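Local coordinates for hypothetical protein Atu0120 (Agrobacterium tumefaciens, PDB 2I6H) that is of unknown function but is an all-helical member of the DUF924 family of bacterial proteins, at residues Met87-Gln92 and Phe134-Pro138. Numbering follows the deposited sequence.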
loop_
_atom_site.group_PDB
_atom_site.type_symbol
_atom_site.label_atom_id
_atom_site.label_comp_id
_atom_site.label_asym_id
_atom_site.label_seq_id
_atom_site.Cartn_x
_atom_site.Cartn_y
_atom_site.Cartn_z
HETATM N N MSE A 87 -10.527 -10.967 -13.572
HETATM C CA MSE A 87 -9.379 -10.117 -13.242
HETATM C C MSE A 87 -8.327 -10.967 -12.508
HETATM O O MSE A 87 -7.117 -10.904 -12.802
HETATM C CB MSE A 87 -9.781 -8.974 -12.295
HETATM C CG MSE A 87 -10.844 -8.064 -12.760
HETATM SE SE MSE A 87 -10.293 -7.122 -14.438
HETATM C CE MSE A 87 -11.237 -8.239 -15.678
ATOM N N LEU A 88 -8.800 -11.778 -11.569
ATOM C CA LEU A 88 -7.918 -12.597 -10.725
ATOM C C LEU A 88 -7.218 -13.639 -11.576
ATOM O O LEU A 88 -6.009 -13.897 -11.409
ATOM C CB LEU A 88 -8.723 -13.240 -9.610
ATOM C CG LEU A 88 -9.318 -12.216 -8.649
ATOM C CD1 LEU A 88 -10.125 -13.000 -7.592
ATOM C CD2 LEU A 88 -8.260 -11.318 -7.997
ATOM N N LEU A 89 -7.935 -14.212 -12.535
ATOM C CA LEU A 89 -7.293 -15.189 -13.439
ATOM C C LEU A 89 -6.315 -14.589 -14.467
ATOM O O LEU A 89 -5.303 -15.233 -14.828
ATOM C CB LEU A 89 -8.372 -15.924 -14.208
ATOM C CG LEU A 89 -9.241 -16.859 -13.352
ATOM C CD1 LEU A 89 -10.324 -17.420 -14.251
ATOM C CD2 LEU A 89 -8.352 -18.024 -12.744
ATOM N N LEU A 90 -6.623 -13.382 -14.965
ATOM C CA LEU A 90 -5.895 -12.849 -16.133
ATOM C C LEU A 90 -4.863 -11.773 -15.806
ATOM O O LEU A 90 -3.931 -11.547 -16.598
ATOM C CB LEU A 90 -6.852 -12.351 -17.214
ATOM C CG LEU A 90 -7.746 -13.456 -17.803
ATOM C CD1 LEU A 90 -8.793 -12.832 -18.669
ATOM C CD2 LEU A 90 -6.889 -14.504 -18.596
ATOM N N ASP A 91 -5.000 -11.163 -14.628
ATOM C CA ASP A 91 -4.072 -10.154 -14.144
ATOM C C ASP A 91 -3.258 -10.629 -12.932
ATOM O O ASP A 91 -2.047 -10.384 -12.868
ATOM C CB ASP A 91 -4.840 -8.850 -13.797
ATOM C CG ASP A 91 -3.893 -7.734 -13.305
ATOM O OD1 ASP A 91 -3.199 -7.100 -14.149
ATOM O OD2 ASP A 91 -3.834 -7.537 -12.067
ATOM N N GLN A 92 -3.919 -11.272 -11.968
ATOM C CA GLN A 92 -3.204 -11.718 -10.763
ATOM C C GLN A 92 -2.489 -13.062 -10.903
ATOM O O GLN A 92 -1.268 -13.166 -10.642
ATOM C CB GLN A 92 -4.149 -11.743 -9.560
ATOM C CG GLN A 92 -4.625 -10.360 -9.170
ATOM C CD GLN A 92 -3.489 -9.527 -8.658
ATOM O OE1 GLN A 92 -2.972 -9.784 -7.579
ATOM N NE2 GLN A 92 -3.060 -8.518 -9.459
ATOM N N PHE A 134 -8.824 -4.661 -7.818
ATOM C CA PHE A 134 -8.536 -5.721 -8.826
ATOM C C PHE A 134 -9.068 -5.468 -10.243
ATOM O O PHE A 134 -8.536 -6.037 -11.220
ATOM C CB PHE A 134 -8.851 -7.104 -8.239
ATOM C CG PHE A 134 -8.063 -7.343 -6.990
ATOM C CD1 PHE A 134 -6.690 -7.585 -7.097
ATOM C CD2 PHE A 134 -8.632 -7.154 -5.710
ATOM C CE1 PHE A 134 -5.875 -7.726 -5.968
ATOM C CE2 PHE A 134 -7.808 -7.286 -4.530
ATOM C CZ PHE A 134 -6.433 -7.573 -4.683
ATOM N N PHE A 135 -10.108 -4.620 -10.362
ATOM C CA PHE A 135 -10.578 -4.148 -11.663
ATOM C C PHE A 135 -9.655 -3.048 -12.234
ATOM O O PHE A 135 -9.741 -2.728 -13.418
ATOM C CB PHE A 135 -12.021 -3.580 -11.547
ATOM C CG PHE A 135 -13.051 -4.625 -11.314
ATOM C CD1 PHE A 135 -13.516 -5.420 -12.373
ATOM C CD2 PHE A 135 -13.553 -4.855 -10.034
ATOM C CE1 PHE A 135 -14.499 -6.445 -12.160
ATOM C CE2 PHE A 135 -14.557 -5.842 -9.806
ATOM C CZ PHE A 135 -15.019 -6.655 -10.889
ATOM N N TYR A 136 -8.792 -2.460 -11.403
ATOM C CA TYR A 136 -7.988 -1.278 -11.827
ATOM C C TYR A 136 -6.537 -1.654 -12.113
ATOM O O TYR A 136 -5.840 -1.007 -12.914
ATOM C CB TYR A 136 -8.049 -0.195 -10.730
ATOM C CG TYR A 136 -9.469 0.192 -10.322
ATOM C CD1 TYR A 136 -10.570 0.015 -11.200
ATOM C CD2 TYR A 136 -9.694 0.783 -9.067
ATOM C CE1 TYR A 136 -11.876 0.410 -10.782
ATOM C CE2 TYR A 136 -10.976 1.170 -8.648
ATOM C CZ TYR A 136 -12.048 0.987 -9.513
ATOM O OH TYR A 136 -13.318 1.371 -9.103
ATOM N N LEU A 137 -6.070 -2.709 -11.435
ATOM C CA LEU A 137 -4.686 -3.140 -11.594
ATOM C C LEU A 137 -4.287 -3.422 -13.065
ATOM O O LEU A 137 -3.135 -3.138 -13.431
ATOM C CB LEU A 137 -4.353 -4.336 -10.666
ATOM C CG LEU A 137 -4.351 -3.964 -9.164
ATOM C CD1 LEU A 137 -4.163 -5.233 -8.340
ATOM C CD2 LEU A 137 -3.198 -2.991 -8.894
ATOM N N PRO A 138 -5.197 -4.000 -13.896
ATOM C CA PRO A 138 -4.816 -4.187 -15.315
ATOM C C PRO A 138 -4.382 -2.853 -15.967
ATOM O O PRO A 138 -3.499 -2.852 -16.820
ATOM C CB PRO A 138 -6.080 -4.788 -15.960
ATOM C CG PRO A 138 -6.720 -5.555 -14.834
ATOM C CD PRO A 138 -6.528 -4.577 -13.626
HETATM O O HOH W 1 -6.368 -7.686 -10.706
#
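Selenomethionine Met87 leans on the backbone turn at Phe134 and Phe135. The carbonyl oxygen of Phe134 lies against CB, CG and SE alike, nearest to CB and CG, with Met87 CB 3.4 Å from Phe134 O. CG also brushes CD1 of the Phe135 ring at 3.8 Å. SE arrives beside Pro138, 3.9 Å from CG of the proline ring. Bends at chi2 and chi3 fold the chain back on itself, which keeps the selenium within a Met-aromatic contact of Phe135, 5.2 Å from the ring centroid and oblique to it. Phe114 and Ala115 of helix 108-120 also touch this side chain.

One turn further along, Asp91 extends its carboxylate toward the start of helix 137-140, CG being anti to the backbone N (chi1 -179°). OD1 lies near Pro138 CA and is hydrogen-bonded to His141 ND1. OD2 comes close to Leu137 CB and accepts two hydrogen bonds: one from Gln92 NE2 (2.9 Å), which meets its anti side 30° out of the carboxylate plane, and one from a water. That water also donates to Phe134 O at 2.8 Å and so links the two segments, which share no direct hydrogen bond. Helix 80-97 runs through the middle of this all-helical DUF924 protein, touched by helices 29-41, 51-69 and 108-120, with the turn between helices 129-132 and 137-140 against one flank; at 88-92 it widens into a pi-type turn, where Met87 O takes its strong bond from Asp91 N and weak ones from Leu90 N and Gln92 N, the latter the i+5 bond.

The same amide of Gln92 reaches Leu137 CD1 through NE2, while OE1 approaches the edge of the Phe134 ring, 3.9 Å from CE1, the two planes 62° apart. Leu88 CD2 comes obliquely to that ring, and Trp38 and Trp46 pack edge-to-face with it.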